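Local coordinates for formiminotetrahydrofolate cyclodeaminase (Thermotoga maritima, PDB 1O5H), which probably catalyses the cyclodeamination of 5-formiminotetrahydrofolate, releasing ammonia and forming 5,10-methenyltetrahydrofolate, at residues 59-64 against 141-146. Residues are numbered along the deposited sequence; the frame is centred on the assembly and turned at random.
Sequences RKKKGY and FGNKNL
Y64 brings its phenol ring against the backbone of 141-144, joining two interhelical loops at one end of this all-helical fold: 59-64 links helices 36-56 and 68-100, and 141-146 links helices 107-141 and 147-172. K61 to Y64 form a type II beta turn, closed by Y64 N to K61 O at 3.1 Å. With Y64 CG anti to its own carbonyl carbon (chi1 -58°), the ring reaches the other loop, where Y64 CE1 lies 3.6 Å from G142 O and Y64 CZ 3.9 Å from N143 CA. The closer-knit side centres on this ring and buried N143. N143 OD1 accepts from N145 N at 2.8 Å, making an Asx turn, while ND2 bonds to F57 O and the backbone N to T58 OG1, both just before 59-64. The solvent side is looser: K61 CD passes 3.4 Å from N143 ND2, the two side chains crossing at about a right angle, and CG of exposed K144 lies 3.6 Å from Y64 OH. Replacing Y64 with an alanine would probably leave K144 N without this acceptor and open a gap beside G142 O and N143 CA. The hydrogen bond from K144 N to Y64 OH is weak, long at 3.3 Å yet nearly straight at 172°.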
loop_
_atom_site.group_PDB
_atom_site.type_symbol
_atom_site.label_atom_id
_atom_site.label_comp_id
_atom_site.label_asym_id
_atom_site.label_seq_id
_atom_site.Cartn_x
_atom_site.Cartn_y
_atom_site.Cartn_z
ATOM N N ARG A 59 19.895 11.773 -9.403
ATOM C CA ARG A 59 21.323 11.747 -9.682
ATOM C C ARG A 59 21.524 11.761 -11.188
ATOM O O ARG A 59 20.582 11.508 -11.950
ATOM C CB ARG A 59 22.008 10.550 -9.034
ATOM C CG ARG A 59 21.439 9.219 -9.407
ATOM C CD ARG A 59 21.877 8.127 -8.470
ATOM N NE ARG A 59 22.186 6.915 -9.207
ATOM C CZ ARG A 59 23.305 6.736 -9.897
ATOM N NH1 ARG A 59 24.234 7.685 -9.956
ATOM N NH2 ARG A 59 23.502 5.600 -10.538
ATOM N N LYS A 60 22.750 12.070 -11.607
ATOM C CA LYS A 60 23.087 12.254 -13.027
ATOM C C LYS A 60 22.101 13.226 -13.721
ATOM O O LYS A 60 21.729 13.024 -14.885
ATOM C CB LYS A 60 23.194 10.903 -13.772
ATOM N N LYS A 61 21.688 14.273 -12.996
ATOM C CA LYS A 61 20.803 15.315 -13.539
ATOM C C LYS A 61 21.313 16.734 -13.270
ATOM O O LYS A 61 21.628 17.088 -12.121
ATOM C CB LYS A 61 19.384 15.156 -12.990
ATOM C CG LYS A 61 18.383 16.105 -13.613
ATOM C CD LYS A 61 16.992 15.539 -13.570
ATOM C CE LYS A 61 16.021 16.381 -14.390
ATOM N NZ LYS A 61 16.224 16.212 -15.856
ATOM N N LYS A 62 21.379 17.539 -14.331
ATOM C CA LYS A 62 21.909 18.894 -14.219
ATOM C C LYS A 62 20.964 19.698 -13.335
ATOM O O LYS A 62 19.739 19.592 -13.462
ATOM C CB LYS A 62 22.115 19.547 -15.596
ATOM N N GLY A 63 21.547 20.460 -12.410
ATOM C CA GLY A 63 20.787 21.258 -11.453
ATOM C C GLY A 63 20.657 20.580 -10.101
ATOM O O GLY A 63 20.349 21.237 -9.101
ATOM N N TYR A 64 20.891 19.264 -10.068
ATOM C CA TYR A 64 20.780 18.457 -8.836
ATOM C C TYR A 64 22.119 17.797 -8.458
ATOM O O TYR A 64 22.162 16.883 -7.611
ATOM C CB TYR A 64 19.697 17.372 -8.993
ATOM C CG TYR A 64 18.314 17.899 -9.313
ATOM C CD1 TYR A 64 17.453 18.325 -8.298
ATOM C CD2 TYR A 64 17.865 17.971 -10.633
ATOM C CE1 TYR A 64 16.176 18.820 -8.598
ATOM C CE2 TYR A 64 16.600 18.466 -10.941
ATOM C CZ TYR A 64 15.766 18.888 -9.927
ATOM O OH TYR A 64 14.524 19.369 -10.251
ATOM N N PHE A 141 14.624 18.021 -1.989
ATOM C CA PHE A 141 15.827 18.097 -2.820
ATOM C C PHE A 141 15.787 17.190 -4.030
ATOM O O PHE A 141 16.659 17.245 -4.861
ATOM C CB PHE A 141 17.051 17.734 -1.994
ATOM C CG PHE A 141 17.242 18.602 -0.793
ATOM C CD1 PHE A 141 17.571 19.958 -0.937
ATOM C CD2 PHE A 141 17.105 18.069 0.490
ATOM C CE1 PHE A 141 17.758 20.776 0.183
ATOM C CE2 PHE A 141 17.290 18.870 1.630
ATOM C CZ PHE A 141 17.619 20.228 1.481
ATOM N N GLY A 142 14.774 16.348 -4.135
ATOM C CA GLY A 142 14.686 15.415 -5.249
ATOM C C GLY A 142 14.140 16.070 -6.490
ATOM O O GLY A 142 13.735 17.239 -6.471
ATOM N N ASN A 143 14.136 15.297 -7.569
ATOM C CA ASN A 143 13.708 15.738 -8.888
ATOM C C ASN A 143 12.240 16.181 -8.950
ATOM O O ASN A 143 11.325 15.361 -8.805
ATOM C CB ASN A 143 13.968 14.591 -9.859
ATOM C CG ASN A 143 13.528 14.893 -11.265
ATOM O OD1 ASN A 143 12.594 15.679 -11.506
ATOM N ND2 ASN A 143 14.182 14.241 -12.221
ATOM N N LYS A 144 12.026 17.474 -9.206
ATOM C CA LYS A 144 10.676 18.070 -9.164
ATOM C C LYS A 144 9.591 17.364 -10.016
ATOM O O LYS A 144 8.410 17.364 -9.653
ATOM C CB LYS A 144 10.733 19.568 -9.481
ATOM C CG LYS A 144 11.594 20.411 -8.505
ATOM C CD LYS A 144 11.146 21.892 -8.511
ATOM C CE LYS A 144 12.301 22.881 -8.247
ATOM N NZ LYS A 144 12.805 22.816 -6.845
ATOM N N ASN A 145 9.989 16.740 -11.123
ATOM C CA ASN A 145 9.022 16.081 -11.996
ATOM C C ASN A 145 8.650 14.687 -11.541
ATOM O O ASN A 145 8.006 13.944 -12.275
ATOM C CB ASN A 145 9.515 15.973 -13.449
ATOM C CG ASN A 145 10.282 17.190 -13.918
ATOM O OD1 ASN A 145 11.442 17.061 -14.278
ATOM N ND2 ASN A 145 9.646 18.372 -13.924
ATOM N N LEU A 146 9.068 14.300 -10.351
ATOM C CA LEU A 146 8.680 12.997 -9.861
ATOM C C LEU A 146 8.052 13.163 -8.508
ATOM O O LEU A 146 7.912 12.198 -7.746
ATOM C CB LEU A 146 9.870 12.067 -9.810
ATOM C CG LEU A 146 10.216 11.406 -11.139
ATOM C CD1 LEU A 146 11.200 12.218 -11.910
ATOM C CD2 LEU A 146 10.819 10.033 -10.860
#